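Local coordinates for protein nicotinate-nucleotide diphosphorylase (Carboxylating) (PDB 5HUO) that converts quinolinate and 5-phospho-alpha-D-ribose 1-diphosphate into nicotinate mononucleotide, carbon dioxide and diphosphate on the route to NAD+, at residues A[55-60]-A[121-126]; A[66-71]-A[115-120]; A[72-77]-A[303-308]; A[136-141]-A[172-177]; A[254-259]-A[283-288]. All blocks are in the same frame, centred on the assembly; numbering follows the deposited sequence.

Overall arrangement
From the N terminus, helix 55-60 is the first contact segment and meets the start of helix 122-153, so contact 1 closes a loop of 60 residues. Nested inside it, contact 2 pairs strands 66-73 and 114-119. Contact 3 leaves from the end of strand 66-73 and closes only at strand 304-311, near the C terminus; it therefore crosses contacts 1 and 2 and joins early and late parts of the chain in one antiparallel sheet. Within its long loop lies contact 4, then contact 5, in series. Contact 4 sets the middle of helix 122-153 against helix 171-180. Contact 5, about 57 Å from contact 1 between centres, packs helix 252-262 on the loop entering strand 289-291 of the parallel barrel sheet.

Contact 1 of 5, residues A[55-60]-A[121-126]; sequences YSTNAI and SVRSLL
T57 turns OG1 beside its backbone N (chi1 -68°), leaving CG2 anti to that N and facing R123, and R123 bends at chi2 to bring its guanidinium flat against the amide of N58. T57 CG2 lies 3.7 Å from R123 CG, the two side chains running past each other in opposite directions. The other branch of T57, OG1, comes to 3.6 Å from L126 CB, but its polar partner is D54. The amide of N58 stacks on one face of the R123 guanidinium, their planes 10° apart, with N58 OD1 3.6 Å above the plane and over its centre. From the same arginine, NH1 reaches N58 O in a weak hydrogen bond of 3.4 Å. These side chains lie between two nearly antiparallel helix segments, at 157° and with axes 9.7 Å apart: 55-60, and the first turn of the long helix 122-153, for which S121 is the N-cap residue. Both belong to the N-terminal domain of the quinolinate phosphoribosyltransferase fold, and V122 and L125 rest on strand 66-73. R123 NE bonds to F61 O, and N58 ND2 to E53 OE2, which probably helps hold both groups flat against each other. A59 packs on Y217 of a second subunit, while T31 of a third subunit touches both N58 and R123.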
# COMPACT_ATOMS: atom_id res chain seq x y z
N TYR A 55 21.88 -2.73 -14.21
CA TYR A 55 22.57 -3.32 -15.36
C TYR A 55 24.07 -3.12 -15.30
O TYR A 55 24.84 -4.02 -15.54
CB TYR A 55 22.04 -2.77 -16.68
CG TYR A 55 20.60 -3.15 -16.96
CD1 TYR A 55 20.26 -4.40 -17.43
CD2 TYR A 55 19.59 -2.26 -16.74
CE1 TYR A 55 18.95 -4.77 -17.65
CE2 TYR A 55 18.28 -2.63 -16.97
CZ TYR A 55 17.98 -3.89 -17.42
OH TYR A 55 16.68 -4.20 -17.69
N SER A 56 24.49 -1.94 -14.93
CA SER A 56 25.93 -1.57 -14.93
C SER A 56 26.69 -2.45 -13.95
O SER A 56 27.77 -2.95 -14.24
CB SER A 56 26.16 -0.04 -14.71
OG SER A 56 24.91 0.66 -14.48
N THR A 57 26.10 -2.69 -12.80
CA THR A 57 26.74 -3.56 -11.81
C THR A 57 26.64 -5.01 -12.20
O THR A 57 27.58 -5.73 -12.07
CB THR A 57 26.16 -3.36 -10.41
OG1 THR A 57 26.51 -2.06 -9.97
CG2 THR A 57 26.68 -4.33 -9.41
N ASN A 58 25.49 -5.44 -12.63
CA ASN A 58 25.32 -6.83 -13.07
C ASN A 58 26.09 -7.28 -14.30
O ASN A 58 26.51 -8.40 -14.39
CB ASN A 58 23.86 -7.12 -13.27
CG ASN A 58 23.10 -6.96 -11.99
OD1 ASN A 58 23.70 -6.67 -10.96
ND2 ASN A 58 21.79 -7.06 -12.05
N ALA A 59 26.29 -6.40 -15.24
CA ALA A 59 27.10 -6.75 -16.40
C ALA A 59 28.55 -7.06 -16.06
O ALA A 59 29.11 -7.97 -16.62
CB ALA A 59 27.07 -5.63 -17.43
N ILE A 60 29.18 -6.24 -15.22
CA ILE A 60 30.59 -6.44 -14.85
C ILE A 60 30.83 -7.47 -13.76
O ILE A 60 31.79 -8.22 -13.82
CB ILE A 60 31.30 -5.13 -14.46
CG1 ILE A 60 31.13 -4.09 -15.58
CG2 ILE A 60 32.78 -5.37 -14.20
CD1 ILE A 60 31.40 -4.57 -17.00
N SER A 121 28.31 -8.94 -0.67
CA SER A 121 28.51 -9.23 -2.09
C SER A 121 28.61 -7.93 -2.88
O SER A 121 27.97 -6.93 -2.58
CB SER A 121 27.40 -10.09 -2.67
OG SER A 121 26.23 -9.35 -2.77
N VAL A 122 29.44 -7.96 -3.91
CA VAL A 122 29.69 -6.77 -4.72
C VAL A 122 28.41 -6.13 -5.26
O VAL A 122 28.24 -4.92 -5.28
CB VAL A 122 30.60 -7.09 -5.90
CG1 VAL A 122 30.70 -5.89 -6.83
CG2 VAL A 122 31.97 -7.43 -5.43
N ARG A 123 27.52 -6.97 -5.73
CA ARG A 123 26.29 -6.46 -6.30
C ARG A 123 25.48 -5.69 -5.28
O ARG A 123 24.96 -4.63 -5.58
CB ARG A 123 25.53 -7.58 -6.98
CG ARG A 123 26.08 -7.87 -8.37
CD ARG A 123 26.17 -9.37 -8.65
NE ARG A 123 26.11 -9.68 -10.08
CZ ARG A 123 25.02 -10.11 -10.73
NH1 ARG A 123 25.05 -10.36 -12.03
NH2 ARG A 123 23.88 -10.29 -10.07
N SER A 124 25.42 -6.19 -4.05
CA SER A 124 24.70 -5.48 -2.99
C SER A 124 25.37 -4.16 -2.60
O SER A 124 24.69 -3.19 -2.32
CB SER A 124 24.57 -6.34 -1.76
OG SER A 124 24.12 -7.62 -2.15
N LEU A 125 26.68 -4.13 -2.63
CA LEU A 125 27.37 -2.94 -2.22
C LEU A 125 27.19 -1.82 -3.21
O LEU A 125 26.89 -0.67 -2.84
CB LEU A 125 28.83 -3.19 -1.99
CG LEU A 125 29.14 -4.32 -0.96
CD1 LEU A 125 30.63 -4.56 -0.93
CD2 LEU A 125 28.66 -4.06 0.42
N LEU A 126 27.34 -2.13 -4.49
CA LEU A 126 27.29 -1.08 -5.50
C LEU A 126 25.88 -0.62 -5.82
O LEU A 126 25.65 0.53 -6.05
CB LEU A 126 27.99 -1.53 -6.76
CG LEU A 126 29.44 -1.92 -6.57
CD1 LEU A 126 30.12 -2.15 -7.90
CD2 LEU A 126 30.21 -0.88 -5.78

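Contact 2 of 5, residues A[66-71]-A[115-120]; sequences QAKVSL and VLEIIG
A67, V69 and L71 exchange backbone hydrogen bonds with the strand 115-119 and G120, six in all. The straightest is I118 N to V69 O (2.7 Å, 178° at the hydrogen), closely followed by L71 N to L116 O, also 2.7 Å. At the far end A67 N bonds to G120 O where the chain turns a corner. Between these pairs K68 faces I119, and S70 faces E117, without backbone bonds to each other; K68 CA and I118 O meet instead as a CA-H...O contact of 3.4 Å. On the face carrying these residues, K68 extends from a CG anti to its backbone N (chi1 177°) and then bends twice, bringing NZ to 3.5 Å from E117 OE2 in a long salt bridge. The CD of K68 also lies 4.0 Å from I119 CG1, the two side chains pointing the same way. The other face is apolar, with L71 CB against L116 CB and I118 CD1. V115 lies side by side with L71, its CG1 4.0 Å from L71 CD2. Further out, V69 and I118 pack on L125, and L71 on L133, of helix 122-153, while strands 95-98 and 304-311 flank the pair. V115 and L116 both oppose L71, a classic beta bulge at one end of the pairing of the two inner strands of the four-stranded antiparallel sheet in the N-terminal domain of quinolinate phosphoribosyltransferases.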
# COMPACT_ATOMS: atom_id res chain seq x y z
N GLN A 66 32.47 -12.19 -1.70
CA GLN A 66 32.37 -11.12 -0.76
C GLN A 66 33.37 -10.03 -1.11
O GLN A 66 34.39 -10.28 -1.72
CB GLN A 66 32.63 -11.60 0.64
CG GLN A 66 31.64 -12.63 1.11
CD GLN A 66 30.25 -12.06 1.29
OE1 GLN A 66 29.44 -12.07 0.36
NE2 GLN A 66 29.97 -11.56 2.50
N ALA A 67 33.04 -8.82 -0.73
CA ALA A 67 33.90 -7.68 -0.94
C ALA A 67 33.74 -6.70 0.20
O ALA A 67 32.82 -6.79 0.99
CB ALA A 67 33.57 -7.02 -2.26
N LYS A 68 34.68 -5.78 0.27
CA LYS A 68 34.67 -4.77 1.29
C LYS A 68 34.81 -3.42 0.63
O LYS A 68 35.59 -3.26 -0.29
CB LYS A 68 35.80 -4.96 2.29
CG LYS A 68 35.87 -3.86 3.35
CD LYS A 68 36.55 -4.27 4.67
CE LYS A 68 38.08 -4.40 4.59
NZ LYS A 68 38.70 -3.23 3.91
N VAL A 69 34.05 -2.45 1.14
CA VAL A 69 34.10 -1.06 0.69
C VAL A 69 34.09 -0.18 1.90
O VAL A 69 33.49 -0.50 2.90
CB VAL A 69 32.87 -0.62 -0.07
CG1 VAL A 69 33.14 0.72 -0.75
CG2 VAL A 69 32.57 -1.57 -1.15
N SER A 70 34.74 0.96 1.78
CA SER A 70 34.89 1.91 2.87
C SER A 70 34.07 3.18 2.67
O SER A 70 34.03 3.75 1.58
CB SER A 70 36.36 2.25 3.06
OG SER A 70 37.05 1.11 3.51
N LEU A 71 33.45 3.61 3.74
CA LEU A 71 32.73 4.85 3.76
C LEU A 71 33.63 5.93 4.36
O LEU A 71 34.03 5.82 5.51
CB LEU A 71 31.47 4.72 4.59
CG LEU A 71 30.66 6.02 4.77
CD1 LEU A 71 30.07 6.55 3.48
CD2 LEU A 71 29.56 5.77 5.79
N VAL A 115 34.58 6.18 8.39
CA VAL A 115 33.39 6.07 9.20
C VAL A 115 32.90 4.62 9.35
O VAL A 115 32.58 4.17 10.43
CB VAL A 115 32.26 6.90 8.60
CG1 VAL A 115 30.98 6.76 9.42
CG2 VAL A 115 32.68 8.37 8.52
N LEU A 116 32.90 3.89 8.25
CA LEU A 116 32.47 2.50 8.23
C LEU A 116 33.16 1.70 7.12
O LEU A 116 33.51 2.23 6.08
CB LEU A 116 30.96 2.41 7.97
CG LEU A 116 30.02 2.27 9.12
CD1 LEU A 116 28.71 1.73 8.57
CD2 LEU A 116 30.47 1.35 10.23
N GLU A 117 33.24 0.39 7.37
CA GLU A 117 33.53 -0.56 6.35
C GLU A 117 32.31 -1.39 6.16
O GLU A 117 31.67 -1.80 7.09
CB GLU A 117 34.71 -1.41 6.73
CG GLU A 117 36.04 -0.70 6.49
CD GLU A 117 37.22 -1.34 7.22
OE1 GLU A 117 37.04 -1.99 8.28
OE2 GLU A 117 38.37 -1.12 6.74
N ILE A 118 31.96 -1.57 4.90
CA ILE A 118 30.79 -2.34 4.52
C ILE A 118 31.21 -3.65 3.81
O ILE A 118 31.90 -3.62 2.80
CB ILE A 118 29.87 -1.56 3.56
CG1 ILE A 118 29.45 -0.26 4.16
CG2 ILE A 118 28.60 -2.38 3.26
CD1 ILE A 118 30.31 0.90 3.76
N ILE A 119 30.75 -4.79 4.34
CA ILE A 119 31.14 -6.12 3.83
C ILE A 119 29.96 -6.94 3.35
O ILE A 119 29.02 -7.16 4.06
CB ILE A 119 31.86 -6.97 4.87
CG1 ILE A 119 33.20 -6.39 5.20
CG2 ILE A 119 32.09 -8.36 4.35
CD1 ILE A 119 33.14 -5.49 6.43
N GLY A 120 30.06 -7.38 2.11
CA GLY A 120 29.03 -8.19 1.50
C GLY A 120 29.31 -8.45 0.03
O GLY A 120 30.36 -8.10 -0.50

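Contact 3 of 5, residues A[72-77]-A[303-308]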
# COMPACT_ATOMS: atom_id res chain seq x y z
N PHE A 72 33.90 6.97 3.59
CA PHE A 72 34.76 8.05 3.99
C PHE A 72 34.00 9.37 4.09
O PHE A 72 33.21 9.72 3.21
CB PHE A 72 35.91 8.25 3.00
CG PHE A 72 36.94 7.18 3.05
CD1 PHE A 72 37.87 7.16 4.09
CD2 PHE A 72 37.02 6.20 2.05
CE1 PHE A 72 38.80 6.13 4.17
CE2 PHE A 72 37.96 5.21 2.12
CZ PHE A 72 38.84 5.17 3.18
N ALA A 73 34.26 10.10 5.15
CA ALA A 73 33.79 11.45 5.22
C ALA A 73 34.65 12.28 4.29
O ALA A 73 35.86 12.11 4.27
CB ALA A 73 33.90 11.98 6.64
N LYS A 74 34.04 13.19 3.56
CA LYS A 74 34.78 14.05 2.62
C LYS A 74 34.72 15.53 2.91
O LYS A 74 35.16 16.36 2.13
CB LYS A 74 34.30 13.77 1.22
CG LYS A 74 34.85 12.44 0.74
CD LYS A 74 36.32 12.65 0.30
CE LYS A 74 37.24 11.40 0.41
NZ LYS A 74 37.34 10.63 -0.89
N GLU A 75 34.23 15.86 4.10
CA GLU A 75 33.92 17.22 4.48
C GLU A 75 33.66 17.26 5.98
O GLU A 75 33.12 16.32 6.53
CB GLU A 75 32.66 17.65 3.71
CG GLU A 75 32.24 19.09 3.90
CD GLU A 75 31.03 19.46 3.07
OE1 GLU A 75 30.53 18.64 2.28
OE2 GLU A 75 30.60 20.61 3.19
N ALA A 76 34.04 18.35 6.62
CA ALA A 76 33.92 18.48 8.04
C ALA A 76 32.52 18.87 8.47
O ALA A 76 31.87 19.69 7.82
CB ALA A 76 34.91 19.48 8.57
N GLY A 77 32.05 18.24 9.55
CA GLY A 77 30.74 18.50 10.07
C GLY A 77 30.32 17.51 11.12
O GLY A 77 31.16 16.96 11.84
N ASP A 303 29.25 16.08 2.22
CA ASP A 303 29.90 15.17 1.29
C ASP A 303 30.57 13.90 1.98
O ASP A 303 31.25 14.01 3.04
CB ASP A 303 30.89 15.94 0.44
CG ASP A 303 31.32 15.16 -0.85
OD1 ASP A 303 30.65 14.18 -1.27
OD2 ASP A 303 32.37 15.53 -1.44
N PHE A 304 30.26 12.72 1.43
CA PHE A 304 30.87 11.45 1.78
C PHE A 304 31.18 10.72 0.46
O PHE A 304 30.63 11.07 -0.57
CB PHE A 304 29.93 10.51 2.56
CG PHE A 304 29.62 10.93 3.96
CD1 PHE A 304 28.62 11.89 4.21
CD2 PHE A 304 30.25 10.37 5.02
CE1 PHE A 304 28.30 12.27 5.48
CE2 PHE A 304 29.94 10.74 6.33
CZ PHE A 304 28.97 11.68 6.56
N SER A 305 32.03 9.69 0.51
CA SER A 305 32.18 8.80 -0.60
C SER A 305 32.42 7.38 -0.12
O SER A 305 32.86 7.14 0.97
CB SER A 305 33.30 9.24 -1.51
OG SER A 305 34.54 8.73 -1.03
N MET A 306 32.09 6.44 -0.97
CA MET A 306 32.36 5.01 -0.76
C MET A 306 33.39 4.59 -1.78
O MET A 306 33.15 4.68 -2.99
CB MET A 306 31.13 4.17 -0.94
CG MET A 306 30.34 4.04 0.31
SD MET A 306 28.76 3.22 0.08
CE MET A 306 29.18 1.70 -0.79
N LYS A 307 34.53 4.15 -1.29
CA LYS A 307 35.69 3.89 -2.12
C LYS A 307 36.49 2.73 -1.54
O LYS A 307 36.23 2.25 -0.43
CB LYS A 307 36.57 5.19 -2.22
CG LYS A 307 36.44 5.94 -3.52
CD LYS A 307 36.63 7.44 -3.33
CE LYS A 307 36.20 8.22 -4.61
NZ LYS A 307 36.04 9.71 -4.40
N GLY A 308 37.50 2.31 -2.29
CA GLY A 308 38.42 1.30 -1.82
C GLY A 308 37.82 -0.10 -1.82
O GLY A 308 38.05 -0.88 -0.88
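F72 and S305 form an antiparallel hydrogen-bonded pair, and this backbone pairing, with the A73-F304 face, is the tight part of the contact. F72 N gives S305 O a nearly straight bond of 2.8 Å, and S305 N returns one of 2.9 Å to F72 O. Beside this, A73 and F304 make a non-hydrogen-bonded pair whose side chains face the buried side: the F304 ring lies obliquely past A73, its CD2 3.7 Å from A73 CA. L136 and S140 of helix 122-153 and L71, earlier in the strand of F72, also touch this ring. The F72 and S305 side chains lie on the opposite, more open face, with K74 and K307. Here K74 N still bonds to D303 O at 3.0 Å, as strand pairing gives way to loop. K74 bends at chi2 and chi4, its chain running back along the strand, and NZ makes a weak hydrogen bond of 3.4 Å with S305 OG. That ammonium sits 3.9 Å from K307 NZ, two like charges that solvent probably screens. E75, with CG anti to its backbone N (chi1 -176°), stretches out to accept D303 N on OE1 at 2.9 Å. The chemistry implies that backbone bonds and the apolar face hold the C-terminal strand to the N-terminal domain sheet, with E75 extending the grip by one side-chain bond and K74 adding only a weak one.

Contact 4 of 5, residues A[136-141]-A[172-177]; sequences LQHLSG and LFEKYA
H138 and E174 join two helices through a hydrogen bond in which ring and carboxylate lie nearly in one plane, 28° apart. H138 NE2 donates to E174 OE2 at 2.7 Å; the oxygen sits in the ring plane and is met on its anti lone pair, away from OE1. H138 reaches over because its CG is anti to the backbone N (chi1 178°). The same OE2 also bonds to T167 OG1, so two bonds grip this oxygen and probably limit the rotation of the carboxylate. Beside this polar bridge the packing is apolar. L139 sends CD2 onto the backbone of the other helix, 3.4 Å from F173 O and 3.7 Å from F173 CB, while its CD1 comes to the edge of the F173 ring. One turn further, A177 CB fits against L139 O at 3.4 Å, its small size letting the segment axes approach to 9.0 Å at 46°. I38 and T41 of helix 35-49 also touch F173. Helix 122-153 runs out of the N-terminal domain, and helix 171-180 belongs to the C-terminal barrel domain. Two directed bonds on the oxygen of a buried glutamate, next to close leucine and alanine packing, are consistent with a specific junction between the domains, whose mutual orientation they would help to set.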
# COMPACT_ATOMS: atom_id res chain seq x y z
N LEU A 136 22.41 9.49 4.09
CA LEU A 136 23.50 9.92 4.98
C LEU A 136 23.96 11.34 4.74
O LEU A 136 24.15 12.12 5.66
CB LEU A 136 24.67 9.00 4.85
CG LEU A 136 25.77 9.23 5.91
CD1 LEU A 136 25.33 8.71 7.25
CD2 LEU A 136 27.06 8.56 5.47
N GLN A 137 24.09 11.71 3.49
CA GLN A 137 24.54 13.05 3.12
C GLN A 137 23.54 14.07 3.57
O GLN A 137 23.89 15.10 4.12
CB GLN A 137 24.79 13.16 1.64
CG GLN A 137 26.11 12.53 1.26
CD GLN A 137 26.40 12.61 -0.20
OE1 GLN A 137 25.52 13.02 -0.99
NE2 GLN A 137 27.56 12.15 -0.60
N HIS A 138 22.29 13.77 3.35
CA HIS A 138 21.19 14.74 3.62
C HIS A 138 21.05 14.99 5.14
O HIS A 138 20.99 16.15 5.59
CB HIS A 138 19.87 14.20 3.05
CG HIS A 138 18.68 15.06 3.29
ND1 HIS A 138 18.46 16.22 2.60
CD2 HIS A 138 17.61 14.92 4.12
CE1 HIS A 138 17.32 16.78 3.00
NE2 HIS A 138 16.78 16.01 3.93
N LEU A 139 21.04 13.90 5.90
CA LEU A 139 20.83 14.00 7.30
C LEU A 139 22.09 14.62 7.97
O LEU A 139 21.97 15.41 8.92
CB LEU A 139 20.48 12.63 7.90
CG LEU A 139 19.20 12.04 7.35
CD1 LEU A 139 18.89 10.73 8.03
CD2 LEU A 139 18.02 12.92 7.57
N SER A 140 23.27 14.23 7.52
CA SER A 140 24.49 14.79 8.12
C SER A 140 24.61 16.29 7.83
O SER A 140 25.11 17.08 8.61
CB SER A 140 25.72 14.02 7.61
OG SER A 140 25.73 12.68 8.14
N GLY A 141 24.11 16.67 6.68
CA GLY A 141 24.02 18.09 6.27
C GLY A 141 23.18 18.91 7.20
O GLY A 141 23.59 19.99 7.63
N LEU A 172 10.25 13.03 9.80
CA LEU A 172 10.82 12.21 10.83
C LEU A 172 12.33 12.19 10.84
O LEU A 172 12.97 12.21 11.90
CB LEU A 172 10.34 10.79 10.59
CG LEU A 172 10.69 9.76 11.61
CD1 LEU A 172 9.86 10.04 12.88
CD2 LEU A 172 10.31 8.43 11.04
N PHE A 173 12.90 12.08 9.66
CA PHE A 173 14.35 11.87 9.49
C PHE A 173 15.04 13.21 9.73
O PHE A 173 16.09 13.28 10.36
CB PHE A 173 14.73 11.38 8.07
CG PHE A 173 14.25 9.99 7.72
CD1 PHE A 173 12.98 9.78 7.29
CD2 PHE A 173 15.08 8.93 7.76
CE1 PHE A 173 12.54 8.50 6.97
CE2 PHE A 173 14.63 7.66 7.47
CZ PHE A 173 13.35 7.43 7.08
N GLU A 174 14.44 14.25 9.23
CA GLU A 174 14.99 15.60 9.37
C GLU A 174 14.90 16.05 10.82
O GLU A 174 15.82 16.61 11.36
CB GLU A 174 14.30 16.56 8.43
CG GLU A 174 14.55 16.16 6.97
CD GLU A 174 13.99 17.13 5.96
OE1 GLU A 174 13.04 17.92 6.27
OE2 GLU A 174 14.50 17.13 4.81
N LYS A 175 13.81 15.73 11.48
CA LYS A 175 13.65 16.09 12.90
C LYS A 175 14.77 15.42 13.67
O LYS A 175 15.30 15.98 14.62
CB LYS A 175 12.29 15.67 13.42
CG LYS A 175 11.16 16.49 12.78
CD LYS A 175 10.76 17.70 13.63
CE LYS A 175 9.82 18.61 12.86
NZ LYS A 175 9.32 19.74 13.68
N TYR A 176 15.07 14.18 13.30
CA TYR A 176 16.05 13.39 14.02
C TYR A 176 17.41 14.09 13.87
O TYR A 176 18.13 14.27 14.85
CB TYR A 176 16.08 11.93 13.51
CG TYR A 176 17.29 11.13 13.96
CD1 TYR A 176 17.42 10.70 15.28
CD2 TYR A 176 18.33 10.84 13.06
CE1 TYR A 176 18.55 10.01 15.70
CE2 TYR A 176 19.42 10.10 13.48
CZ TYR A 176 19.53 9.71 14.82
OH TYR A 176 20.65 9.06 15.24
N ALA A 177 17.77 14.42 12.63
CA ALA A 177 19.04 15.07 12.33
C ALA A 177 19.26 16.37 13.09
O ALA A 177 20.36 16.67 13.54
CB ALA A 177 19.13 15.38 10.85

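Contact 5 of 5, residues A[254-259]-A[283-288]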
# COMPACT_ATOMS: atom_id res chain seq x y z
N GLN A 254 12.20 45.75 21.13
CA GLN A 254 10.85 45.19 21.28
C GLN A 254 10.90 43.88 22.12
O GLN A 254 10.21 43.71 23.14
CB GLN A 254 10.19 45.00 19.90
N ILE A 255 11.78 42.98 21.70
CA ILE A 255 11.96 41.67 22.36
C ILE A 255 12.21 41.86 23.85
O ILE A 255 11.55 41.23 24.68
CB ILE A 255 13.11 40.85 21.75
CG1 ILE A 255 12.71 40.39 20.33
CG2 ILE A 255 13.43 39.64 22.61
CD1 ILE A 255 13.82 39.73 19.56
N GLU A 256 13.15 42.73 24.18
CA GLU A 256 13.53 42.95 25.58
C GLU A 256 12.38 43.47 26.45
O GLU A 256 12.21 43.07 27.59
CB GLU A 256 14.69 43.93 25.67
CG GLU A 256 15.60 43.66 26.85
CD GLU A 256 16.79 42.80 26.49
OE1 GLU A 256 17.50 43.14 25.51
OE2 GLU A 256 17.05 41.81 27.20
N GLN A 257 11.61 44.38 25.88
CA GLN A 257 10.42 44.92 26.56
C GLN A 257 9.41 43.82 26.85
O GLN A 257 8.91 43.68 27.97
CB GLN A 257 9.81 46.06 25.76
N ALA A 258 9.14 43.01 25.83
CA ALA A 258 8.21 41.86 25.95
C ALA A 258 8.62 40.92 27.06
O ALA A 258 7.79 40.46 27.83
CB ALA A 258 8.09 41.11 24.63
N ILE A 259 9.90 40.62 27.13
CA ILE A 259 10.39 39.68 28.15
C ILE A 259 9.97 40.11 29.57
O ILE A 259 9.34 39.34 30.31
CB ILE A 259 11.91 39.57 28.13
CG1 ILE A 259 12.35 38.92 26.83
CG2 ILE A 259 12.38 38.77 29.34
CD1 ILE A 259 13.84 38.58 26.82
N ARG A 283 21.87 36.31 21.51
CA ARG A 283 22.76 35.90 22.61
C ARG A 283 22.47 36.66 23.91
O ARG A 283 22.30 37.88 23.92
CB ARG A 283 24.21 36.09 22.26
CG ARG A 283 25.13 35.41 23.25
CD ARG A 283 26.57 35.57 22.82
NE ARG A 283 26.89 34.78 21.63
CZ ARG A 283 27.71 35.16 20.65
NH1 ARG A 283 28.31 36.32 20.67
NH2 ARG A 283 27.93 34.34 19.64
N GLY A 284 22.33 35.91 24.98
CA GLY A 284 22.11 36.49 26.31
C GLY A 284 20.71 36.97 26.69
O GLY A 284 20.52 37.38 27.82
N LEU A 285 19.73 36.91 25.78
CA LEU A 285 18.34 37.25 26.15
C LEU A 285 17.69 36.16 27.00
O LEU A 285 18.08 35.02 26.97
CB LEU A 285 17.44 37.53 24.96
CG LEU A 285 18.06 38.47 23.93
CD1 LEU A 285 17.13 38.76 22.76
CD2 LEU A 285 18.51 39.77 24.60
N ALA A 286 16.69 36.56 27.76
CA ALA A 286 15.97 35.64 28.62
C ALA A 286 14.73 35.17 27.84
O ALA A 286 13.59 35.40 28.22
CB ALA A 286 15.58 36.30 29.94
N ILE A 287 15.00 34.53 26.73
CA ILE A 287 13.97 33.82 25.98
C ILE A 287 14.33 32.38 26.11
O ILE A 287 15.47 32.04 26.39
CB ILE A 287 13.91 34.22 24.50
CG1 ILE A 287 15.21 33.87 23.77
CG2 ILE A 287 13.67 35.71 24.40
CD1 ILE A 287 15.12 34.09 22.28
N ASP A 288 13.35 31.54 25.86
CA ASP A 288 13.55 30.09 25.99
C ASP A 288 14.15 29.42 24.75
O ASP A 288 15.01 28.55 24.87
CB ASP A 288 12.26 29.42 26.38
CG ASP A 288 11.72 29.96 27.70
OD1 ASP A 288 12.26 29.56 28.76
OD2 ASP A 288 10.75 30.75 27.67
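L285 points into the face of helix 252-262 and meets three of its residues, I255, E256 and I259, in different ways. The L285 and I255 side chains cross at about a right angle, L285 CD1 touching I255 CG2 at 3.8 Å. The other methyl of L285, CD2, lies under the carboxylate end of E256, 3.6 Å from both OE1 and OE2, because E256 is bent at chi2 (94°) and folds obliquely over the leucine. One turn on from I255, I259 stretches toward the loop with CG1 anti to its carbonyl carbon (chi1 -67°). Its CD1 comes to 4.2 Å from L285 CB and 3.5 Å from A286 O, against the backbone of an inverse gamma turn centred on A286, which a weak bond from I287 N to L285 O closes. The same I259 CD1 reaches I287 CG2 at 3.8 Å. I255 and I287 thus converge from either segment on C270 of strand 267-271. Beyond I287, D288 pairs with R267 and leads into strand 289-291. The contact therefore lays an outer barrel helix on the loop entering strand 289-291, the strand after 267-271 and its neighbour in the parallel sheet of the C-terminal barrel. Methyl groups carry nearly all of it, so that the fit depends on shape and the exclusion of water rather than on directed bonds, and the carboxylate of E256 remains at its solvent-facing margin.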